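Local coordinates for VirK protein (Legionella pneumophila, PDB 5XTA) that is of unknown function but belongs to the bacterial VirK family, has a novel, mainly beta fold and is probably linked to type II secretion, at residues D12-G17 / V47-D52; V42-V47 / V55-R60; D66-G71 / T92-A97; T72-Y77 / E101-Y106; F80-E85 / C110-G115. The protein carries 3 engineered substitutions. All coordinates share one frame; numbering follows the deposited sequence.

Contact 1. Residues D12-G17 / V47-D52. Engineered in segment 47-52: Ile50 (natural residue Val).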
# COMPACT_ATOMS: atom_id res chain seq x y z
N ASP A 12 -15.65 14.95 -7.16
CA ASP A 12 -15.52 14.62 -8.58
C ASP A 12 -14.28 13.74 -8.87
O ASP A 12 -14.36 12.81 -9.69
CB ASP A 12 -15.50 15.88 -9.46
CG ASP A 12 -16.88 16.58 -9.54
OD1 ASP A 12 -17.90 16.02 -9.08
OD2 ASP A 12 -16.95 17.72 -10.05
N ALA A 13 -13.16 14.04 -8.22
CA ALA A 13 -11.94 13.27 -8.43
C ALA A 13 -12.11 11.82 -7.93
O ALA A 13 -11.65 10.87 -8.56
CB ALA A 13 -10.76 13.95 -7.75
N ILE A 14 -12.80 11.67 -6.81
CA ILE A 14 -13.05 10.34 -6.27
C ILE A 14 -13.94 9.53 -7.24
O ILE A 14 -13.63 8.38 -7.60
CB ILE A 14 -13.66 10.42 -4.86
CG1 ILE A 14 -12.65 11.04 -3.91
CG2 ILE A 14 -14.09 9.02 -4.37
CD1 ILE A 14 -13.25 11.54 -2.63
N ALA A 15 -15.00 10.17 -7.71
CA ALA A 15 -15.95 9.53 -8.59
C ALA A 15 -15.32 9.13 -9.92
O ALA A 15 -15.75 8.16 -10.53
CB ALA A 15 -17.17 10.43 -8.80
N GLU A 16 -14.25 9.84 -10.31
CA GLU A 16 -13.52 9.58 -11.53
C GLU A 16 -12.35 8.64 -11.34
O GLU A 16 -11.50 8.52 -12.22
CB GLU A 16 -12.98 10.88 -12.11
CG GLU A 16 -13.99 11.75 -12.83
CD GLU A 16 -13.55 13.21 -12.92
OE1 GLU A 16 -12.32 13.49 -12.92
OE2 GLU A 16 -14.43 14.09 -12.96
N GLY A 17 -12.26 7.98 -10.19
CA GLY A 17 -11.20 7.01 -10.02
C GLY A 17 -9.80 7.52 -9.74
O GLY A 17 -8.89 6.73 -9.72
N VAL A 47 -11.01 5.62 -0.07
CA VAL A 47 -11.61 6.89 0.34
C VAL A 47 -13.10 6.78 0.00
O VAL A 47 -13.52 6.00 -0.90
CB VAL A 47 -10.90 8.09 -0.36
CG1 VAL A 47 -11.01 7.98 -1.86
CG2 VAL A 47 -11.42 9.44 0.11
N MSE A 48 -13.90 7.55 0.73
CA MSE A 48 -15.36 7.46 0.59
C MSE A 48 -15.95 8.82 0.59
O MSE A 48 -15.43 9.70 1.26
CB MSE A 48 -16.07 6.79 1.75
CG MSE A 48 -15.41 5.53 2.22
SE MSE A 48 -16.57 4.60 3.56
CE MSE A 48 -18.40 4.84 2.84
N VAL A 49 -17.05 8.97 -0.15
CA VAL A 49 -17.90 10.15 -0.08
C VAL A 49 -19.21 9.70 0.52
O VAL A 49 -19.82 8.78 -0.01
CB VAL A 49 -18.15 10.74 -1.46
CG1 VAL A 49 -18.96 12.03 -1.35
CG2 VAL A 49 -16.83 10.99 -2.19
N ILE A 50 -19.58 10.28 1.65
CA ILE A 50 -20.79 9.93 2.38
C ILE A 50 -21.84 10.99 2.07
O ILE A 50 -21.63 12.18 2.35
CB ILE A 50 -20.62 9.93 3.90
CG1 ILE A 50 -19.36 9.21 4.34
CG2 ILE A 50 -21.85 9.30 4.57
CD1 ILE A 50 -19.36 7.75 4.00
N GLY A 51 -22.96 10.54 1.50
CA GLY A 51 -24.03 11.45 1.07
C GLY A 51 -23.35 12.27 -0.00
O GLY A 51 -22.50 11.75 -0.73
N ASP A 52 -23.66 13.54 -0.10
CA ASP A 52 -22.80 14.43 -0.87
C ASP A 52 -22.18 15.44 0.09
O ASP A 52 -21.84 16.54 -0.30
CB ASP A 52 -23.58 15.09 -2.01
CG ASP A 52 -22.72 15.31 -3.26
OD1 ASP A 52 -22.27 14.30 -3.87
OD2 ASP A 52 -22.47 16.48 -3.62
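The last turn of helix 7-15 packs against strand 46-50 through Ile14, which meets Val47 and Val49. These two valines are two residues apart, so both lie on the face of the strand that looks at the helix. Ile14 CD1 comes to 3.6 Å from Val49 CG2, the two side chains meeting at a slant, and to 3.9 Å from Val47 CG2, where the side chains reach toward each other tip to tip. The other branch, CG2, rests 4.0 Å from Val49 CG2. Val47 offers both methyls, CG1 lying 4.0 Å from Ile14 CG1, whereas Val49 offers CG2 alone, set beside the backbone N because CG1 takes the position anti to it (chi1 -176°).

No hydrogen bond crosses the contact; its three partners are buried, and Val55 and Ile20 close round Ile14. Just beyond, the helix ends in a Schellman motif with Gly17 as its positive-phi residue: Gly17 N bonds to Ile14 O at 3.0 Å and Lys18 N to Ala13 O. Strand 46-50 also pairs antiparallel with a strand of the second subunit, whose Ser41 touches Ile14. The arrangement is a helix packed by aliphatic side chains on an antiparallel sheet that continues between subunits.

Contact 2. Residues V42-V47 / V55-R60; sequences VTPNAV and VTASDR. With SO4 (sulfate ion), chain F.
The guanidinium of Arg60, on strand 54-63 of the beta hairpin 46-50/54-63, presents its edge to a sulfate ion and makes a cation-pi contact with the ring of Phe75. Arg60 NH1 gives sulfate O3, which lies in the guanidinium plane, a nearly straight bond of 3.1 Å (163°). NH2 makes a shorter but more bent bond to sulfate O1, 2.7 Å (145°), also from near the plane. The arginine reaches the ion on an otherwise extended chain that bends at chi3 (70°). Arg60 of each of the other three subunits binds the same sulfate, which probably came from the crystallisation liquor.

The rest of the contact belongs to the hairpin and to the chain leading into it. Val42 CG1 rests 3.8 Å from Asp59 CB, beside the carboxylate carbon, while Asp59 OD1 accepts a hydrogen bond from Asn45 ND2 of the third subunit. Pro44 packs on strand 54-63 through its ring: CG meets Ala57 CB at 3.9 Å and CB meets Ser58 O.

Where the hairpin proper begins, Val47 CG2 touches Val55 CG1 at 3.8 Å, and Val47 CA makes a CA-H...O contact with Thr56 O. Before that point waters mediate between the chains. One accepts from Ser58 N at 2.9 Å and lies by Ala46 O; another donates to Asn45 OD1 at 3.1 Å and, weakly, to Ser58 O.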
# COMPACT_ATOMS: atom_id res chain seq x y z
N VAL A 42 -0.12 12.02 3.20
CA VAL A 42 -0.60 10.62 3.28
C VAL A 42 -1.46 10.36 2.06
O VAL A 42 -2.33 11.15 1.75
CB VAL A 42 -1.46 10.34 4.55
CG1 VAL A 42 -2.03 8.91 4.55
CG2 VAL A 42 -0.67 10.55 5.84
N THR A 43 -1.26 9.21 1.43
CA THR A 43 -2.14 8.78 0.35
C THR A 43 -2.74 7.41 0.68
O THR A 43 -2.11 6.40 0.52
CB THR A 43 -1.51 8.86 -1.08
OG1 THR A 43 -2.43 8.31 -2.04
CG2 THR A 43 -0.24 8.15 -1.23
N PRO A 44 -4.00 7.39 1.14
CA PRO A 44 -4.68 6.13 1.40
C PRO A 44 -5.08 5.45 0.13
O PRO A 44 -5.31 6.11 -0.88
CB PRO A 44 -5.90 6.54 2.21
CG PRO A 44 -5.91 8.04 2.26
CD PRO A 44 -4.86 8.57 1.35
N ASN A 45 -5.17 4.12 0.13
CA ASN A 45 -5.60 3.42 -1.08
C ASN A 45 -7.13 3.34 -1.23
O ASN A 45 -7.61 2.81 -2.23
CB ASN A 45 -4.99 2.03 -1.13
CG ASN A 45 -5.76 1.02 -0.34
OD1 ASN A 45 -6.17 1.29 0.81
ND2 ASN A 45 -5.97 -0.15 -0.93
N ALA A 46 -7.87 3.85 -0.22
CA ALA A 46 -9.33 3.87 -0.18
C ALA A 46 -9.87 5.17 0.43
O ALA A 46 -9.25 5.78 1.29
CB ALA A 46 -9.84 2.70 0.64
N VAL A 47 -11.01 5.62 -0.07
CA VAL A 47 -11.61 6.89 0.34
C VAL A 47 -13.10 6.78 0.00
O VAL A 47 -13.52 6.00 -0.90
CB VAL A 47 -10.90 8.09 -0.36
CG1 VAL A 47 -11.01 7.98 -1.86
CG2 VAL A 47 -11.42 9.44 0.11
N VAL A 55 -16.33 13.63 3.02
CA VAL A 55 -15.30 12.73 2.49
C VAL A 55 -14.53 12.16 3.65
O VAL A 55 -14.08 12.92 4.55
CB VAL A 55 -14.31 13.49 1.60
CG1 VAL A 55 -13.12 12.61 1.20
CG2 VAL A 55 -15.01 14.01 0.36
N THR A 56 -14.34 10.83 3.65
CA THR A 56 -13.62 10.20 4.73
C THR A 56 -12.61 9.21 4.23
O THR A 56 -12.75 8.64 3.16
CB THR A 56 -14.55 9.47 5.72
OG1 THR A 56 -15.16 8.35 5.06
CG2 THR A 56 -15.62 10.38 6.20
N ALA A 57 -11.56 9.05 5.00
CA ALA A 57 -10.51 8.08 4.69
C ALA A 57 -9.75 7.82 5.94
O ALA A 57 -9.91 8.54 6.90
CB ALA A 57 -9.57 8.60 3.62
N SER A 58 -8.92 6.80 5.93
CA SER A 58 -8.07 6.51 7.10
C SER A 58 -6.76 5.86 6.72
O SER A 58 -6.60 5.38 5.58
CB SER A 58 -8.83 5.61 8.08
OG SER A 58 -9.06 4.30 7.57
N ASP A 59 -5.83 5.84 7.66
CA ASP A 59 -4.49 5.26 7.44
C ASP A 59 -4.01 4.69 8.76
O ASP A 59 -4.04 5.38 9.78
CB ASP A 59 -3.46 6.31 6.90
CG ASP A 59 -2.05 5.73 6.69
OD1 ASP A 59 -1.84 4.85 5.86
OD2 ASP A 59 -1.08 6.12 7.34
N ARG A 60 -3.63 3.43 8.74
CA ARG A 60 -3.05 2.76 9.90
C ARG A 60 -1.55 2.75 9.67
O ARG A 60 -1.04 2.03 8.79
CB ARG A 60 -3.56 1.34 10.02
CG ARG A 60 -2.97 0.61 11.23
CD ARG A 60 -3.39 -0.82 11.31
NE ARG A 60 -2.79 -1.61 10.24
CZ ARG A 60 -2.61 -2.93 10.27
NH1 ARG A 60 -2.90 -3.67 11.33
NH2 ARG A 60 -2.06 -3.52 9.23
S SO4 F . -0.85 -6.73 10.19
O1 SO4 F . -0.68 -5.87 9.00
O2 SO4 F . -0.52 -8.13 9.83
O3 SO4 F . -2.25 -6.66 10.66
O4 SO4 F . 0.06 -6.27 11.27
O HOH W 1 -7.05 3.19 3.08
O HOH W 2 -9.21 4.99 3.65

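Contact 3. Residues D66-G71 / T92-A97; sequences DPLARG and TTVLNA. Engineered in segment 66-71: Leu68 (natural residue Val).
Val94, on strand 87-96, divides its side chain between Asp66 and Leu68 of the loop that precedes strand 74-83. From its CB, the first carbon met is Leu68 CD1, at 3.9 Å. CG1 stands anti to the backbone N (chi1 -176°) and lies against the carboxylate of Asp66, 4.0 Å from Asp66 CG. CG2, on the other branch, touches two partners: Asp66 OD1 at 3.7 Å and Leu68 CD1 at 3.9 Å. Asp66 and Val94 approach from opposite directions, whereas Leu68, an engineered residue, comes in aslant with the end of its chain.

The carboxylate's orientation is steadied by its other oxygen. Asp66 OD2 accepts a hydrogen bond from Leu68 N, 2.9 Å long with an N-H...O angle of 146°, closing an Asx turn. The donor arrives on the anti side of the carboxylate, 27° out of its plane. A backbone bond from Ala69 N to Asp66 O, 3.0 Å, closes a turn over the same residues, so that the peptide carrying Leu68 and the acid that Val94 touches are fixed together. OD1 also lies close to Asp76 OD1, a pairing of like charges that may raise the proton affinity of one or both acids.

Val94 stands on strand 87-96, between strands 74-83 and 102-111 of the six-stranded sheet, with Met74 and Asp76 of strand 74-83 beside it and Leu103 and Gly104 of strand 102-111 bonded to its backbone. The loop 66-71 folds over that face, with Ala69 resting on Leu103.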
# COMPACT_ATOMS: atom_id res chain seq x y z
N ASP A 66 6.41 6.79 18.25
CA ASP A 66 5.35 7.56 18.85
C ASP A 66 5.75 8.04 20.26
O ASP A 66 6.24 7.23 21.08
CB ASP A 66 4.03 6.83 18.87
CG ASP A 66 2.90 7.74 19.24
OD1 ASP A 66 2.23 8.27 18.34
OD2 ASP A 66 2.73 7.96 20.46
N PRO A 67 5.56 9.36 20.52
CA PRO A 67 5.88 9.93 21.84
C PRO A 67 5.31 9.13 23.03
O PRO A 67 6.03 8.91 24.00
CB PRO A 67 5.28 11.35 21.79
CG PRO A 67 4.80 11.57 20.39
CD PRO A 67 5.23 10.42 19.54
N LEU A 68 4.06 8.68 22.91
CA LEU A 68 3.38 8.00 24.00
C LEU A 68 4.08 6.71 24.45
O LEU A 68 3.87 6.29 25.58
CB LEU A 68 1.92 7.68 23.63
CG LEU A 68 1.00 8.82 23.18
CD1 LEU A 68 -0.40 8.30 22.92
CD2 LEU A 68 0.94 9.97 24.18
N ALA A 69 4.88 6.10 23.56
CA ALA A 69 5.73 4.95 23.93
C ALA A 69 6.89 4.74 22.93
O ALA A 69 6.92 3.74 22.19
CB ALA A 69 4.89 3.68 24.06
N ARG A 70 7.86 5.67 22.95
CA ARG A 70 8.98 5.64 22.01
C ARG A 70 9.62 4.29 22.07
O ARG A 70 9.88 3.78 23.17
CB ARG A 70 10.08 6.62 22.37
CG ARG A 70 9.68 8.07 22.52
CD ARG A 70 10.93 8.94 22.41
NE ARG A 70 11.10 9.37 21.02
CZ ARG A 70 10.39 10.33 20.43
NH1 ARG A 70 9.45 11.02 21.10
NH2 ARG A 70 10.63 10.63 19.15
N GLY A 71 9.84 3.70 20.90
CA GLY A 71 10.59 2.46 20.78
C GLY A 71 9.73 1.22 20.86
O GLY A 71 10.23 0.12 20.61
N THR A 92 -6.27 10.95 15.43
CA THR A 92 -5.26 9.91 15.49
C THR A 92 -5.41 9.13 16.78
O THR A 92 -5.45 9.72 17.85
CB THR A 92 -3.87 10.51 15.39
OG1 THR A 92 -3.78 11.21 14.15
CG2 THR A 92 -2.76 9.38 15.44
N THR A 93 -5.54 7.82 16.67
CA THR A 93 -5.68 6.93 17.79
C THR A 93 -4.45 6.05 17.84
O THR A 93 -4.07 5.40 16.83
CB THR A 93 -6.97 6.10 17.65
OG1 THR A 93 -8.10 6.99 17.66
CG2 THR A 93 -7.11 5.10 18.78
N VAL A 94 -3.80 6.02 19.00
CA VAL A 94 -2.55 5.29 19.10
C VAL A 94 -2.83 3.94 19.74
O VAL A 94 -3.43 3.88 20.83
CB VAL A 94 -1.50 6.09 19.87
CG1 VAL A 94 -0.19 5.35 19.88
CG2 VAL A 94 -1.30 7.47 19.26
N LEU A 95 -2.39 2.87 19.07
CA LEU A 95 -2.66 1.49 19.45
C LEU A 95 -1.38 0.67 19.58
O LEU A 95 -0.48 0.79 18.77
CB LEU A 95 -3.54 0.85 18.38
CG LEU A 95 -4.84 1.60 18.06
CD1 LEU A 95 -5.32 1.17 16.69
CD2 LEU A 95 -5.91 1.34 19.11
N ASN A 96 -1.30 -0.15 20.63
CA ASN A 96 -0.22 -1.12 20.76
C ASN A 96 -0.35 -2.11 19.60
O ASN A 96 -1.43 -2.67 19.38
CB ASN A 96 -0.31 -1.81 22.11
CG ASN A 96 0.80 -2.80 22.33
OD1 ASN A 96 0.90 -3.80 21.63
ND2 ASN A 96 1.66 -2.51 23.27
N ALA A 97 0.72 -2.30 18.84
CA ALA A 97 0.63 -3.09 17.61
C ALA A 97 0.40 -4.56 17.92
O ALA A 97 -0.25 -5.26 17.16
CB ALA A 97 1.88 -2.92 16.78

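Contact 4. Residues T72-Y77 / E101-Y106; sequences TPMFDY and ERLGSY
Met74 and Leu103, like Asp76 and Tyr106, face each other across an antiparallel sheet in which strand 87-96 runs between their own strands, 74-83 and 102-111. They are therefore next-but-one neighbours, and the pairs meet through the ends of their side chains.

The apolar part is a single pair. The selenium of Met74, a selenomethionine, lies 4.3 Å from Leu103 CD1 in one of its two modelled conformers, so the contact is loose and not fully fixed. Leu103 itself sits where the strand is irregular, its psi of -19° departing from the extended range. With Gly104 it stands opposite Val94 of the middle strand: Leu103 N bonds to Val94 O and Val94 N to Gly104 O, consistent with a classic beta bulge.

The polar part is an approach without a bond. Tyr106 OH comes to 4.3 Å from Asp76 OD2. A chi1 of 54° sets CG of the tyrosine between the backbone N and the carbonyl carbon, and the ring's end comes nearer to strand 74-83.

The side-chain hydrogen bond lies within strand 102-111. The guanidinium of Arg102 folds back over the bulge, with Gly104 C 4.0 Å above one face and offset toward the rim. From there Arg102 NH2 reaches Ser105 OG at 2.9 Å, the hydroxyl oxygen lying 26° out of the guanidinium plane.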
# COMPACT_ATOMS: atom_id res chain seq x y z
N THR A 72 8.45 1.39 21.19
CA THR A 72 7.52 0.27 21.22
C THR A 72 6.72 0.15 19.92
O THR A 72 6.28 1.17 19.38
CB THR A 72 6.55 0.42 22.39
OG1 THR A 72 7.32 0.44 23.60
CG2 THR A 72 5.57 -0.77 22.43
N PRO A 73 6.51 -1.09 19.43
CA PRO A 73 5.69 -1.20 18.20
C PRO A 73 4.23 -0.73 18.38
O PRO A 73 3.50 -1.24 19.26
CB PRO A 73 5.79 -2.68 17.86
CG PRO A 73 7.08 -3.10 18.46
CD PRO A 73 7.05 -2.40 19.79
N MSE A 74 3.84 0.28 17.59
CA MSE A 74 2.53 0.91 17.71
C MSE A 74 1.95 1.19 16.36
O MSE A 74 2.67 1.26 15.36
CB MSE A 74 2.68 2.24 18.43
CG MSE A 74 2.81 2.04 19.93
SE MSE A 74 3.13 3.84 20.62
CE MSE A 74 4.97 3.94 19.90
N PHE A 75 0.64 1.33 16.30
CA PHE A 75 -0.02 1.85 15.07
C PHE A 75 -0.58 3.21 15.45
O PHE A 75 -1.25 3.33 16.48
CB PHE A 75 -1.17 1.00 14.60
CG PHE A 75 -0.75 -0.34 14.06
CD1 PHE A 75 -0.05 -0.43 12.87
CD2 PHE A 75 -1.12 -1.50 14.71
CE1 PHE A 75 0.32 -1.68 12.36
CE2 PHE A 75 -0.77 -2.74 14.21
CZ PHE A 75 -0.05 -2.83 13.03
N ASP A 76 -0.28 4.20 14.62
CA ASP A 76 -0.97 5.48 14.66
C ASP A 76 -2.03 5.39 13.62
O ASP A 76 -1.74 5.47 12.43
CB ASP A 76 -0.02 6.63 14.32
CG ASP A 76 0.89 6.99 15.45
OD1 ASP A 76 0.77 6.44 16.57
OD2 ASP A 76 1.75 7.84 15.18
N TYR A 77 -3.26 5.22 14.07
CA TYR A 77 -4.40 5.21 13.20
C TYR A 77 -5.01 6.62 13.09
O TYR A 77 -5.51 7.19 14.09
CB TYR A 77 -5.43 4.23 13.74
CG TYR A 77 -6.75 4.25 13.01
CD1 TYR A 77 -6.87 3.66 11.77
CD2 TYR A 77 -7.87 4.87 13.56
CE1 TYR A 77 -8.09 3.65 11.10
CE2 TYR A 77 -9.08 4.89 12.88
CZ TYR A 77 -9.18 4.28 11.64
OH TYR A 77 -10.36 4.28 10.96
N GLU A 101 -4.36 -2.53 22.35
CA GLU A 101 -4.81 -1.68 23.44
C GLU A 101 -4.59 -0.22 23.00
O GLU A 101 -3.56 0.10 22.40
CB GLU A 101 -4.05 -2.03 24.75
CG GLU A 101 -3.87 -0.90 25.79
CD GLU A 101 -2.77 -1.17 26.82
OE1 GLU A 101 -2.23 -2.29 26.86
OE2 GLU A 101 -2.44 -0.25 27.59
N ARG A 102 -5.58 0.64 23.29
CA ARG A 102 -5.52 2.07 22.98
C ARG A 102 -4.60 2.77 23.98
O ARG A 102 -4.82 2.68 25.18
CB ARG A 102 -6.94 2.67 23.03
CG ARG A 102 -7.06 4.12 22.58
CD ARG A 102 -8.50 4.65 22.67
NE ARG A 102 -8.56 6.11 22.91
CZ ARG A 102 -8.24 6.73 24.05
NH1 ARG A 102 -7.81 6.02 25.10
NH2 ARG A 102 -8.35 8.05 24.17
N LEU A 103 -3.59 3.48 23.49
CA LEU A 103 -2.67 4.21 24.35
C LEU A 103 -3.01 5.68 24.48
O LEU A 103 -2.55 6.35 25.40
CB LEU A 103 -1.24 4.10 23.84
CG LEU A 103 -0.55 2.73 23.79
CD1 LEU A 103 0.92 2.88 24.23
CD2 LEU A 103 -1.21 1.65 24.63
N GLY A 104 -3.80 6.21 23.56
CA GLY A 104 -4.11 7.62 23.58
C GLY A 104 -4.70 8.02 22.26
O GLY A 104 -4.76 7.24 21.30
N SER A 105 -5.17 9.25 22.22
CA SER A 105 -5.70 9.80 20.98
C SER A 105 -5.55 11.27 21.01
O SER A 105 -5.47 11.87 22.09
CB SER A 105 -7.17 9.42 20.78
OG SER A 105 -7.98 9.76 21.89
N TYR A 106 -5.47 11.85 19.83
CA TYR A 106 -5.46 13.29 19.72
C TYR A 106 -6.08 13.70 18.40
O TYR A 106 -6.20 12.89 17.48
CB TYR A 106 -4.04 13.83 19.90
CG TYR A 106 -3.02 13.21 18.98
CD1 TYR A 106 -2.30 12.06 19.34
CD2 TYR A 106 -2.77 13.78 17.73
CE1 TYR A 106 -1.37 11.50 18.46
CE2 TYR A 106 -1.84 13.23 16.85
CZ TYR A 106 -1.14 12.09 17.22
OH TYR A 106 -0.23 11.53 16.33

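Contact 5. Residues F80-E85 / C110-G115; sequences FNLDSE and CKLGDG
Lys111 NZ and Glu85 O form the polar half of the contact, and Leu82 and Leu112 the apolar half. The ammonium group gives the carbonyl a hydrogen bond of 2.9 Å. It comes from above the carbonyl plane, 42° out of it, with a C=O...N angle of 131°, so it does not follow a lone pair. The CB of Lys111 starts out away from the segment 80-85, and bends at chi2 and chi4 bring its end back to the turn, where NZ has its stronger partner in Asp87, with which it forms a salt bridge. On the apolar side Leu82 CD1 meets Leu112 CB at 4.1 Å. Both leucines have CG anti to the backbone N, but it is the end of one side chain that lies against the root of the other.

In the second shell, Asp83 OD1 organises the turn by accepting from Asp87 N and, weakly, from Glu85 N at 2.9 Å. Behind Leu112, a bond from Asp114 N to Lys111 O, 3.1 Å, closes a turn that leads toward strand 116-119. Ile10 of helix 7-15 covers both leucines.

Further out, a disulfide links Cys110, at the end of strand 102-111, to Cys29. The whole is a beta-hairpin turn, between strands 74-83 and 87-96, gripped through a main-chain carbonyl by a lysine from the next strand of the antiparallel sheet.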
# COMPACT_ATOMS: atom_id res chain seq x y z
N PHE A 80 -9.52 10.66 8.73
CA PHE A 80 -9.59 11.95 8.06
C PHE A 80 -11.04 12.17 7.69
O PHE A 80 -11.68 11.26 7.17
CB PHE A 80 -8.78 11.93 6.76
CG PHE A 80 -7.32 11.69 6.97
CD1 PHE A 80 -6.45 12.76 7.12
CD2 PHE A 80 -6.80 10.41 7.00
CE1 PHE A 80 -5.10 12.55 7.31
CE2 PHE A 80 -5.44 10.20 7.18
CZ PHE A 80 -4.59 11.28 7.34
N ASN A 81 -11.56 13.34 8.01
CA ASN A 81 -12.92 13.72 7.71
C ASN A 81 -12.92 15.15 7.14
O ASN A 81 -12.25 16.02 7.67
CB ASN A 81 -13.73 13.67 8.99
CG ASN A 81 -15.21 13.52 8.75
OD1 ASN A 81 -15.84 14.37 8.13
ND2 ASN A 81 -15.77 12.44 9.24
N LEU A 82 -13.65 15.36 6.06
CA LEU A 82 -13.76 16.67 5.43
C LEU A 82 -15.20 16.88 5.11
O LEU A 82 -15.81 16.04 4.41
CB LEU A 82 -12.99 16.69 4.13
CG LEU A 82 -13.23 17.88 3.23
CD1 LEU A 82 -12.68 19.14 3.91
CD2 LEU A 82 -12.58 17.65 1.87
N ASP A 83 -15.76 17.99 5.57
CA ASP A 83 -17.16 18.23 5.25
C ASP A 83 -17.32 19.18 4.08
O ASP A 83 -16.35 19.80 3.63
CB ASP A 83 -17.94 18.65 6.51
CG ASP A 83 -17.62 20.06 6.98
OD1 ASP A 83 -17.17 20.93 6.19
OD2 ASP A 83 -17.85 20.31 8.17
N SER A 84 -18.55 19.28 3.58
CA SER A 84 -18.82 20.14 2.41
C SER A 84 -18.58 21.64 2.65
O SER A 84 -18.46 22.40 1.70
CB SER A 84 -20.24 19.93 1.91
OG SER A 84 -21.15 20.34 2.88
N GLU A 85 -18.49 22.06 3.90
CA GLU A 85 -18.15 23.46 4.21
C GLU A 85 -16.63 23.72 4.21
O GLU A 85 -16.19 24.85 4.38
CB GLU A 85 -18.77 23.87 5.56
CG GLU A 85 -20.31 23.82 5.59
CD GLU A 85 -20.88 23.71 7.02
OE1 GLU A 85 -20.40 22.83 7.79
OE2 GLU A 85 -21.79 24.52 7.39
N CYS A 110 -8.70 21.60 10.87
CA CYS A 110 -8.16 22.44 9.81
C CYS A 110 -9.22 22.88 8.86
O CYS A 110 -10.32 22.41 8.90
CB CYS A 110 -7.09 21.76 8.97
SG CYS A 110 -6.34 20.27 9.56
N LYS A 111 -8.85 23.81 8.00
CA LYS A 111 -9.70 24.22 6.92
C LYS A 111 -9.09 23.76 5.58
O LYS A 111 -7.88 23.84 5.37
CB LYS A 111 -9.86 25.75 6.99
CG LYS A 111 -10.94 26.32 6.06
CD LYS A 111 -12.18 26.89 6.77
CE LYS A 111 -13.45 26.80 5.90
NZ LYS A 111 -14.50 25.93 6.50
N LEU A 112 -9.96 23.31 4.68
CA LEU A 112 -9.57 22.92 3.35
C LEU A 112 -8.95 24.12 2.63
O LEU A 112 -9.50 25.23 2.66
CB LEU A 112 -10.80 22.47 2.56
CG LEU A 112 -10.60 22.14 1.09
CD1 LEU A 112 -9.56 21.03 0.86
CD2 LEU A 112 -11.91 21.77 0.44
N GLY A 113 -7.80 23.92 1.99
CA GLY A 113 -7.14 24.99 1.28
C GLY A 113 -6.17 25.76 2.14
O GLY A 113 -5.29 26.42 1.62
N ASP A 114 -6.34 25.70 3.46
CA ASP A 114 -5.46 26.36 4.39
C ASP A 114 -4.40 25.47 5.08
O ASP A 114 -3.26 25.40 4.58
CB ASP A 114 -6.30 27.11 5.46
CG ASP A 114 -5.47 28.02 6.35
OD1 ASP A 114 -4.31 28.39 5.99
OD2 ASP A 114 -5.99 28.40 7.43
N GLY A 115 -4.75 24.77 6.17
CA GLY A 115 -3.94 23.70 6.74
C GLY A 115 -4.14 22.30 6.13
O GLY A 115 -3.28 21.44 6.26

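In the fold
All five contacts reach the same six-stranded antiparallel sheet. Contacts 1 and 2 share Val47, their centres 12 Å apart, and join at Met48 O and Thr56 N, 2.9 Å. Contacts 3 and 4 practically coincide, with centres 4 Å apart and strand 87-96 of one running between the two strands of the other. Contact 5 uses the same two strands as contact 4 but lies about 24 Å away, centre to centre, on the opposite side of the chain's centre. Contact 2 adjoins contact 5 through the bond from Phe80 N to Ala57 O, and contact 4 where Arg60 NH1 lies 3.4 Å from Phe75 CZ. Its sulfate, bound by four subunits, probably sits near the tetramer's middle.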